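Local coordinates for malonate decarboxylase subunit alpha (Acinetobacter baumannii ATCC 17978, PDB 6MPR), which probably acts as the acyl-carrier-protein transferase of the malonate decarboxylase complex, exchanging acetyl for malonyl on the carrier protein, at residues N68-T82 with S96-I110. Sequence-based numbering, arbitrary orientation.
Sequences NQKQADFLSRSLAQT and SVGRSEHLDLFEKGI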
ATOM      1  N   ASN A  68     -15.446  -1.092   7.100  1.00  9.38           N
ATOM      2  CA  ASN A  68     -15.945   0.237   7.428  0.52 12.80           C
ATOM      3  C   ASN A  68     -17.454   0.328   7.223  1.00 16.20           C
ATOM      4  O   ASN A  68     -18.149   0.974   8.020  1.00 14.40           O
ATOM      5  CB  ASN A  68     -15.245   1.318   6.618  0.52 15.41           C
ATOM      6  CG  ASN A  68     -15.702   2.721   7.026  0.52 18.52           C
ATOM      7  OD1 ASN A  68     -15.228   3.277   8.022  0.52 24.40           O
ATOM      8  ND2 ASN A  68     -16.650   3.275   6.282  0.52 15.01           N
ATOM      9  N   GLN A  69     -17.987  -0.326   6.188  1.00 10.92           N
ATOM     10  CA  GLN A  69     -19.417  -0.288   5.898  1.00 10.42           C
ATOM     11  C   GLN A  69     -20.066  -1.653   6.112  1.00  9.76           C
ATOM     12  O   GLN A  69     -20.854  -1.821   7.045  1.00 12.52           O
ATOM     13  CB  GLN A  69     -19.636   0.220   4.468  1.00 11.72           C
ATOM     14  CG  GLN A  69     -19.024   1.595   4.206  1.00 12.08           C
ATOM     15  CD  GLN A  69     -18.732   1.819   2.732  1.00 13.18           C
ATOM     16  OE1 GLN A  69     -17.599   1.633   2.283  1.00 13.43           O
ATOM     17  NE2 GLN A  69     -19.741   2.220   1.979  1.00 13.55           N
ATOM     18  N   LYS A  70     -19.751  -2.643   5.276  1.00 14.33           N
ATOM     19  CA  LYS A  70     -20.360  -3.971   5.387  1.00 10.43           C
ATOM     20  C   LYS A  70     -19.992  -4.640   6.706  1.00 13.12           C
ATOM     21  O   LYS A  70     -18.816  -4.689   7.070  1.00 10.18           O
ATOM     22  CB  LYS A  70     -19.891  -4.842   4.215  1.00 11.32           C
ATOM     23  CG  LYS A  70     -20.190  -6.322   4.361  1.00 13.53           C
ATOM     24  CD  LYS A  70     -19.780  -7.065   3.091  1.00 12.42           C
ATOM     25  CE  LYS A  70     -18.276  -7.230   2.993  1.00 11.55           C
ATOM     26  NZ  LYS A  70     -17.848  -7.885   1.705  1.00 12.07           N
ATOM     27  N   GLN A  71     -20.997  -5.174   7.410  1.00 11.59           N
ATOM     28  CA  GLN A  71     -20.800  -5.892   8.668  1.00  8.07           C
ATOM     29  C   GLN A  71     -21.304  -7.318   8.524  1.00 10.60           C
ATOM     30  O   GLN A  71     -22.457  -7.542   8.126  1.00 11.39           O
ATOM     31  CB  GLN A  71     -21.534  -5.246   9.861  1.00 11.99           C
ATOM     32  CG  GLN A  71     -21.312  -3.738  10.037  1.00  9.39           C
ATOM     33  CD  GLN A  71     -19.855  -3.416  10.292  1.00 18.88           C
ATOM     34  OE1 GLN A  71     -19.186  -4.095  11.092  1.00 11.52           O
ATOM     35  NE2 GLN A  71     -19.344  -2.397   9.605  1.00 12.22           N
ATOM     36  N   ALA A  72     -20.454  -8.277   8.877  1.00  8.07           N
ATOM     37  CA  ALA A  72     -20.889  -9.667   8.979  1.00 10.15           C
ATOM     38  C   ALA A  72     -21.637  -9.829  10.305  1.00 12.16           C
ATOM     39  O   ALA A  72     -21.185 -10.475  11.255  1.00  9.96           O
ATOM     40  CB  ALA A  72     -19.693 -10.600   8.884  1.00 11.21           C
ATOM     41  N   ASP A  73     -22.803  -9.195  10.377  1.00  9.16           N
ATOM     42  CA  ASP A  73     -23.436  -9.044  11.689  1.00 10.77           C
ATOM     43  C   ASP A  73     -24.098 -10.325  12.182  1.00 14.35           C
ATOM     44  O   ASP A  73     -24.250 -10.505  13.396  1.00 14.84           O
ATOM     45  CB  ASP A  73     -24.448  -7.895  11.672  1.00 15.92           C
ATOM     46  CG  ASP A  73     -25.657  -8.175  10.805  1.00 15.87           C
ATOM     47  OD1 ASP A  73     -25.515  -8.282   9.558  1.00 14.66           O
ATOM     48  OD2 ASP A  73     -26.763  -8.302  11.377  1.00 14.11           O
ATOM     49  N   PHE A  74     -24.488 -11.223  11.277  1.00 11.00           N
ATOM     50  CA  PHE A  74     -24.939 -12.538  11.723  1.00 11.85           C
ATOM     51  C   PHE A  74     -23.804 -13.290  12.407  1.00 11.03           C
ATOM     52  O   PHE A  74     -23.995 -13.878  13.483  1.00 12.50           O
ATOM     53  CB  PHE A  74     -25.488 -13.322  10.532  1.00 12.74           C
ATOM     54  CG  PHE A  74     -25.900 -14.723  10.850  1.00 18.81           C
ATOM     55  CD1 PHE A  74     -26.933 -14.977  11.741  1.00 15.28           C
ATOM     56  CD2 PHE A  74     -25.274 -15.785  10.235  1.00 17.92           C
ATOM     57  CE1 PHE A  74     -27.329 -16.286  12.014  1.00 18.05           C
ATOM     58  CE2 PHE A  74     -25.651 -17.086  10.512  1.00 15.31           C
ATOM     59  CZ  PHE A  74     -26.683 -17.333  11.399  1.00 18.76           C
ATOM     60  N   LEU A  75     -22.604 -13.249  11.827  1.00  9.90           N
ATOM     61  CA  LEU A  75     -21.476 -13.943  12.452  1.00 10.55           C
ATOM     62  C   LEU A  75     -21.061 -13.273  13.756  1.00  9.36           C
ATOM     63  O   LEU A  75     -20.758 -13.962  14.735  1.00 11.23           O
ATOM     64  CB  LEU A  75     -20.285 -14.026  11.486  1.00 11.85           C
ATOM     65  CG  LEU A  75     -20.503 -14.840  10.209  1.00 11.24           C
ATOM     66  CD1 LEU A  75     -19.231 -14.861   9.325  1.00 11.86           C
ATOM     67  CD2 LEU A  75     -20.983 -16.247  10.532  1.00 12.79           C
ATOM     68  N   SER A  76     -21.055 -11.936  13.800  1.00 12.16           N
ATOM     69  CA  SER A  76     -20.662 -11.260  15.035  1.00 14.44           C
ATOM     70  C   SER A  76     -21.702 -11.458  16.134  1.00 13.14           C
ATOM     71  O   SER A  76     -21.334 -11.710  17.285  1.00 14.35           O
ATOM     72  CB  SER A  76     -20.391  -9.772  14.782  1.00 13.14           C
ATOM     73  OG  SER A  76     -21.518  -9.108  14.235  1.00 13.72           O
ATOM     74  N   ARG A  77     -23.002 -11.375  15.806  1.00 12.85           N
ATOM     75  CA  ARG A  77     -24.028 -11.645  16.814  1.00 14.82           C
ATOM     76  C   ARG A  77     -23.937 -13.085  17.303  1.00 17.51           C
ATOM     77  O   ARG A  77     -24.128 -13.361  18.498  1.00 15.30           O
ATOM     78  CB  ARG A  77     -25.431 -11.360  16.259  1.00 16.01           C
ATOM     79  CG  ARG A  77     -25.765  -9.874  16.101  1.00 17.95           C
ATOM     80  CD  ARG A  77     -27.204  -9.655  15.603  1.00 18.60           C
ATOM     81  NE  ARG A  77     -27.321  -9.748  14.143  1.00 15.51           N
ATOM     82  CZ  ARG A  77     -27.913 -10.762  13.508  1.00 21.58           C
ATOM     83  NH1 ARG A  77     -28.442 -11.765  14.197  1.00 16.76           N
ATOM     84  NH2 ARG A  77     -27.987 -10.774  12.181  1.00 17.37           N
ATOM     85  N   SER A  78     -23.634 -14.016  16.391  1.00 15.52           N
ATOM     86  CA  SER A  78     -23.527 -15.420  16.776  1.00 15.13           C
ATOM     87  C   SER A  78     -22.298 -15.649  17.643  1.00 14.42           C
ATOM     88  O   SER A  78     -22.370 -16.337  18.668  1.00 14.43           O
ATOM     89  CB  SER A  78     -23.487 -16.320  15.529  1.00 15.85           C
ATOM     90  OG  SER A  78     -24.689 -16.253  14.760  1.00 17.09           O
ATOM     91  N   LEU A  79     -21.155 -15.073  17.255  1.00 12.91           N
ATOM     92  CA  LEU A  79     -19.946 -15.234  18.058  1.00 10.40           C
ATOM     93  C   LEU A  79     -20.166 -14.755  19.492  1.00 15.78           C
ATOM     94  O   LEU A  79     -19.715 -15.399  20.447  1.00 14.58           O
ATOM     95  CB  LEU A  79     -18.787 -14.476  17.402  1.00 10.24           C
ATOM     96  CG  LEU A  79     -17.418 -14.631  18.068  1.00 12.17           C
ATOM     97  CD1 LEU A  79     -16.960 -16.077  17.994  1.00 12.82           C
ATOM     98  CD2 LEU A  79     -16.401 -13.721  17.395  1.00 13.43           C
ATOM     99  N   ALA A  80     -20.896 -13.650  19.663  1.00 14.44           N
ATOM    100  CA  ALA A  80     -21.186 -13.133  20.997  1.00 15.66           C
ATOM    101  C   ALA A  80     -22.133 -14.020  21.795  1.00 16.11           C
ATOM    102  O   ALA A  80     -22.302 -13.772  22.992  1.00 19.24           O
ATOM    103  CB  ALA A  80     -21.766 -11.719  20.890  1.00 16.27           C
ATOM    104  N   GLN A  81     -22.753 -15.034  21.173  1.00 16.37           N
ATOM    105  CA  GLN A  81     -23.612 -15.990  21.865  1.00 16.42           C
ATOM    106  C   GLN A  81     -22.919 -17.318  22.163  1.00 16.08           C
ATOM    107  O   GLN A  81     -23.550 -18.216  22.738  1.00 17.62           O
ATOM    108  CB  GLN A  81     -24.880 -16.252  21.048  1.00 22.41           C
ATOM    109  CG  GLN A  81     -25.735 -15.019  20.837  1.00 25.34           C
ATOM    110  CD  GLN A  81     -26.178 -14.397  22.152  1.00 36.83           C
ATOM    111  OE1 GLN A  81     -26.648 -15.095  23.054  1.00 44.13           O
ATOM    112  NE2 GLN A  81     -26.019 -13.080  22.271  1.00 42.98           N
ATOM    113  N   THR A  82     -21.645 -17.464  21.806  1.00 14.84           N
ATOM    114  CA  THR A  82     -20.936 -18.700  22.116  1.00 18.02           C
ATOM    115  C   THR A  82     -20.620 -18.780  23.608  1.00 22.39           C
ATOM    116  O   THR A  82     -20.686 -17.792  24.350  1.00 20.48           O
ATOM    117  CB  THR A  82     -19.645 -18.814  21.291  1.00 16.31           C
ATOM    118  OG1 THR A  82     -18.797 -17.684  21.552  1.00 20.19           O
ATOM    119  CG2 THR A  82     -19.956 -18.881  19.800  1.00 16.34           C
ATOM    120  N   SER A  96     -12.819  -2.115  11.460  1.00  9.07           N
ATOM    121  CA  SER A  96     -13.750  -1.137  12.014  1.00 13.05           C
ATOM    122  C   SER A  96     -14.550  -1.796  13.130  1.00 14.38           C
ATOM    123  O   SER A  96     -15.099  -2.884  12.933  1.00 17.47           O
ATOM    124  CB  SER A  96     -14.684  -0.600  10.917  1.00 16.73           C
ATOM    125  OG  SER A  96     -15.335   0.587  11.343  1.00 20.07           O
ATOM    126  N   VAL A  97     -14.602  -1.145  14.299  1.00 14.14           N
ATOM    127  CA  VAL A  97     -15.329  -1.639  15.470  1.00 19.65           C
ATOM    128  C   VAL A  97     -16.506  -0.700  15.687  1.00 31.49           C
ATOM    129  O   VAL A  97     -16.336   0.396  16.230  1.00 37.19           O
ATOM    130  CB  VAL A  97     -14.452  -1.695  16.726  1.00 22.15           C
ATOM    131  CG1 VAL A  97     -15.168  -2.473  17.830  1.00 32.32           C
ATOM    132  CG2 VAL A  97     -13.104  -2.304  16.430  1.00 19.57           C
ATOM    133  N   GLY A  98     -17.701  -1.127  15.288  1.00 44.74           N
ATOM    134  CA  GLY A  98     -18.892  -0.313  15.456  1.00 53.34           C
ATOM    135  C   GLY A  98     -20.093  -1.016  16.069  1.00 54.07           C
ATOM    136  O   GLY A  98     -20.780  -0.426  16.910  1.00 62.60           O
ATOM    137  N   ARG A  99     -20.371  -2.255  15.651  1.00 41.29           N
ATOM    138  CA  ARG A  99     -21.522  -2.987  16.173  1.00 30.90           C
ATOM    139  C   ARG A  99     -21.410  -3.146  17.686  1.00 26.66           C
ATOM    140  O   ARG A  99     -20.318  -3.314  18.226  1.00 29.28           O
ATOM    141  CB  ARG A  99     -21.632  -4.369  15.513  1.00 25.91           C
ATOM    142  CG  ARG A  99     -21.712  -4.391  13.976  1.00 26.32           C
ATOM    143  CD  ARG A  99     -23.150  -4.276  13.449  1.00 22.74           C
ATOM    144  NE  ARG A  99     -24.049  -5.212  14.114  1.00 16.08           N
ATOM    145  CZ  ARG A  99     -25.380  -5.159  14.058  1.00 19.14           C
ATOM    146  NH1 ARG A  99     -25.987  -4.225  13.334  1.00 20.72           N
ATOM    147  NH2 ARG A  99     -26.108  -6.050  14.728  1.00 24.46           N
ATOM    148  N   SER A 100     -22.553  -3.085  18.374  1.00 21.31           N
ATOM    149  CA  SER A 100     -22.555  -3.270  19.822  1.00 23.32           C
ATOM    150  C   SER A 100     -22.012  -4.641  20.223  1.00 27.30           C
ATOM    151  O   SER A 100     -21.286  -4.762  21.216  1.00 26.79           O
ATOM    152  CB  SER A 100     -23.968  -3.085  20.370  1.00 32.41           C
ATOM    153  OG  SER A 100     -24.847  -4.059  19.840  1.00 37.93           O
ATOM    154  N   GLU A 101     -22.367  -5.695  19.481  1.00 19.16           N
ATOM    155  CA  GLU A 101     -21.883  -7.018  19.866  1.00 16.57           C
ATOM    156  C   GLU A 101     -20.369  -7.153  19.707  1.00 14.90           C
ATOM    157  O   GLU A 101     -19.779  -8.047  20.319  1.00 16.26           O
ATOM    158  CB  GLU A 101     -22.618  -8.116  19.082  1.00 16.02           C
ATOM    159  CG  GLU A 101     -22.269  -8.235  17.586  1.00 17.87           C
ATOM    160  CD  GLU A 101     -23.141  -7.363  16.691  1.00 25.83           C
ATOM    161  OE1 GLU A 101     -23.048  -7.501  15.444  1.00 20.14           O
ATOM    162  OE2 GLU A 101     -23.921  -6.545  17.233  1.00 20.73           O
ATOM    163  N   HIS A 102     -19.719  -6.286  18.918  1.00 13.15           N
ATOM    164  CA  HIS A 102     -18.259  -6.324  18.854  1.00 16.46           C
ATOM    165  C   HIS A 102     -17.662  -6.108  20.231  1.00 15.80           C
ATOM    166  O   HIS A 102     -16.788  -6.857  20.675  1.00 14.42           O
ATOM    167  CB  HIS A 102     -17.723  -5.264  17.898  1.00 14.19           C
ATOM    168  CG  HIS A 102     -18.110  -5.482  16.479  1.00 14.30           C
ATOM    169  ND1 HIS A 102     -17.979  -4.503  15.520  1.00 14.00           N
ATOM    170  CD2 HIS A 102     -18.618  -6.564  15.847  1.00 14.37           C
ATOM    171  CE1 HIS A 102     -18.403  -4.967  14.359  1.00 17.01           C
ATOM    172  NE2 HIS A 102     -18.789  -6.218  14.528  1.00 16.22           N
ATOM    173  N   LEU A 103     -18.135  -5.079  20.929  1.00 15.47           N
ATOM    174  CA  LEU A 103     -17.609  -4.805  22.251  1.00 15.96           C
ATOM    175  C   LEU A 103     -18.197  -5.748  23.292  1.00 16.73           C
ATOM    176  O   LEU A 103     -17.538  -6.026  24.301  1.00 15.84           O
ATOM    177  CB  LEU A 103     -17.842  -3.331  22.586  1.00 14.16           C
ATOM    178  CG  LEU A 103     -17.053  -2.433  21.621  1.00 20.58           C
ATOM    179  CD1 LEU A 103     -17.259  -0.954  21.900  1.00 22.40           C
ATOM    180  CD2 LEU A 103     -15.566  -2.774  21.648  1.00 20.44           C
ATOM    181  N   ASP A 104     -19.402  -6.297  23.050  1.00 13.87           N
ATOM    182  CA  ASP A 104     -19.945  -7.311  23.951  1.00 14.39           C
ATOM    183  C   ASP A 104     -19.009  -8.517  24.077  1.00 14.12           C
ATOM    184  O   ASP A 104     -18.976  -9.170  25.130  1.00 16.17           O
ATOM    185  CB  ASP A 104     -21.323  -7.783  23.475  1.00 22.52           C
ATOM    186  CG  ASP A 104     -22.391  -6.680  23.505  1.00 31.53           C
ATOM    187  OD1 ASP A 104     -22.153  -5.577  24.055  1.00 27.48           O
ATOM    188  OD2 ASP A 104     -23.488  -6.927  22.956  1.00 31.96           O
ATOM    189  N   LEU A 105     -18.231  -8.821  23.029  1.00 13.48           N
ATOM    190  CA  LEU A 105     -17.281  -9.937  23.112  1.00 16.81           C
ATOM    191  C   LEU A 105     -16.309  -9.766  24.273  1.00 18.33           C
ATOM    192  O   LEU A 105     -15.917 -10.748  24.920  1.00 14.90           O
ATOM    193  CB  LEU A 105     -16.493 -10.067  21.810  1.00 13.58           C
ATOM    194  CG  LEU A 105     -17.291 -10.414  20.561  1.00 11.86           C
ATOM    195  CD1 LEU A 105     -16.429 -10.213  19.316  1.00 14.12           C
ATOM    196  CD2 LEU A 105     -17.827 -11.855  20.656  1.00 15.16           C
ATOM    197  N   PHE A 106     -15.881  -8.531  24.531  1.00 15.49           N
ATOM    198  CA  PHE A 106     -14.925  -8.296  25.606  1.00 16.13           C
ATOM    199  C   PHE A 106     -15.613  -8.271  26.957  1.00 21.88           C
ATOM    200  O   PHE A 106     -15.118  -8.872  27.918  1.00 22.22           O
ATOM    201  CB  PHE A 106     -14.161  -7.001  25.333  1.00 14.67           C
ATOM    202  CG  PHE A 106     -13.393  -7.044  24.033  1.00 15.18           C
ATOM    203  CD1 PHE A 106     -14.002  -6.698  22.830  1.00 17.71           C
ATOM    204  CD2 PHE A 106     -12.075  -7.467  24.011  1.00 11.65           C
ATOM    205  CE1 PHE A 106     -13.299  -6.762  21.627  1.00 15.27           C
ATOM    206  CE2 PHE A 106     -11.370  -7.535  22.827  1.00 11.75           C
ATOM    207  CZ  PHE A 106     -11.986  -7.175  21.622  1.00 11.23           C
ATOM    208  N   GLU A 107     -16.767  -7.612  27.043  1.00 21.01           N
ATOM    209  CA  GLU A 107     -17.545  -7.660  28.275  1.00 21.37           C
ATOM    210  C   GLU A 107     -17.846  -9.093  28.686  1.00 25.51           C
ATOM    211  O   GLU A 107     -17.776  -9.433  29.872  1.00 23.30           O
ATOM    212  CB  GLU A 107     -18.837  -6.873  28.093  1.00 23.43           C
ATOM    213  CG  GLU A 107     -19.605  -6.645  29.369  1.00 38.60           C
ATOM    214  CD  GLU A 107     -20.787  -5.735  29.146  1.00 48.79           C
ATOM    215  OE1 GLU A 107     -20.754  -4.964  28.162  1.00 50.71           O
ATOM    216  OE2 GLU A 107     -21.750  -5.796  29.941  1.00 59.88           O
ATOM    217  N   LYS A 108     -18.157  -9.958  27.719  1.00 24.97           N
ATOM    218  CA  LYS A 108     -18.577 -11.320  28.032  1.00 22.07           C
ATOM    219  C   LYS A 108     -17.410 -12.279  28.268  1.00 26.11           C
ATOM    220  O   LYS A 108     -17.651 -13.449  28.585  1.00 23.85           O
ATOM    221  CB  LYS A 108     -19.467 -11.866  26.905  1.00 24.99           C
ATOM    222  CG  LYS A 108     -20.831 -11.204  26.798  1.00 26.54           C
ATOM    223  CD  LYS A 108     -21.648 -11.761  25.645  1.00 30.88           C
ATOM    224  CE  LYS A 108     -23.118 -11.391  25.807  1.00 37.59           C
ATOM    225  NZ  LYS A 108     -23.942 -11.878  24.675  1.00 38.63           N
ATOM    226  N   GLY A 109     -16.165 -11.836  28.113  1.00 23.50           N
ATOM    227  CA  GLY A 109     -15.046 -12.725  28.335  1.00 25.11           C
ATOM    228  C   GLY A 109     -14.733 -13.641  27.179  1.00 21.44           C
ATOM    229  O   GLY A 109     -13.981 -14.607  27.355  1.00 21.44           O
ATOM    230  N   ILE A 110     -15.296 -13.372  26.003  1.00 17.21           N
ATOM    231  CA  ILE A 110     -14.992 -14.168  24.819  1.00 16.76           C
ATOM    232  C   ILE A 110     -13.703 -13.682  24.169  1.00 22.23           C
ATOM    233  O   ILE A 110     -12.822 -14.480  23.826  1.00 18.11           O
ATOM    234  CB  ILE A 110     -16.179 -14.124  23.843  1.00 16.40           C
ATOM    235  CG1 ILE A 110     -17.389 -14.833  24.480  1.00 18.47           C
ATOM    236  CG2 ILE A 110     -15.777 -14.718  22.497  1.00 17.06           C
ATOM    237  CD1 ILE A 110     -18.720 -14.558  23.800  1.00 21.06           C
TER
HETATM  238  O   HOH W   1     -18.660  -1.997  12.816  1.00 38.93           O
HETATM  239  O   HOH W   2     -28.400  -6.859  13.447  1.00 26.80           O
HETATM  240  O   HOH W   3     -19.959  -7.550  12.402  1.00 12.56           O
HETATM  241  O   HOH W   4     -19.377  -9.852  17.902  1.00 18.62           O
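The guanidinium of Arg99 carries CB of Asp73 over one face, toward the rim and 3.6 Å above its plane, while Glu101 OE1 lies at its edge. Arg99 also spreads CB over the centre of the His102 ring, whose edge meets Gln71 OE1 and Ser76 CB. The Gln71 amide has slid past the arginine with its plane only 15° away from parallel, and its NE2 bonds to Gln69 O and Asn67 O. The case illustrates how one carboxylate oxygen can gather a bond from a neighbouring helix and another from the start of its own: the serine makes the link between the helices, and the arginine holds the carboxylate in place. Glu101 OE1 receives Ser76 OG at 2.5 Å on its anti lone pair and, nearly straight, Arg99 NE at 2.8 Å from the syn side. Ser76 can reach it because chi1 of 58° sets OG between the backbone N and the carbonyl carbon. Water 3 joins the same hydroxyl to His102 NE2, and water 4 donates to Ser76 O and, weakly, to Glu101 O. Arg77 grips Asp73 OD2 side-on through NE and NH2 and pairs with Asp226, whereas Asp73 OD1 accepts a hydrogen bond from the backbone N of Tyr230. Although Arg77 NE and Arg99 NH2 approach to 3.9 Å, the nearby carboxylates probably offset their charges; water 2 connects Asp73 OD2 with Arg99 NH2. Farther along, polar contacts give way to apolar packing: Leu105 CD2 sits 3.6 Å from Ala80 CA and also meets Leu79. At the end of this apolar patch the extended Lys108 donates through NZ to Ala80 O at 3.0 Å, from above the carbonyl plane, and Ile110 CD1 packs on Leu79 O. Helices 73-79 and 100-107 run nearly parallel, 24° apart, as successive crossover helices of a parallel Rossmann-like sheet. Strand 90-94 lies between them in sequence and packs against His102, Leu105 and Ile110, while helices 48-55 and 125-131 flank the pair.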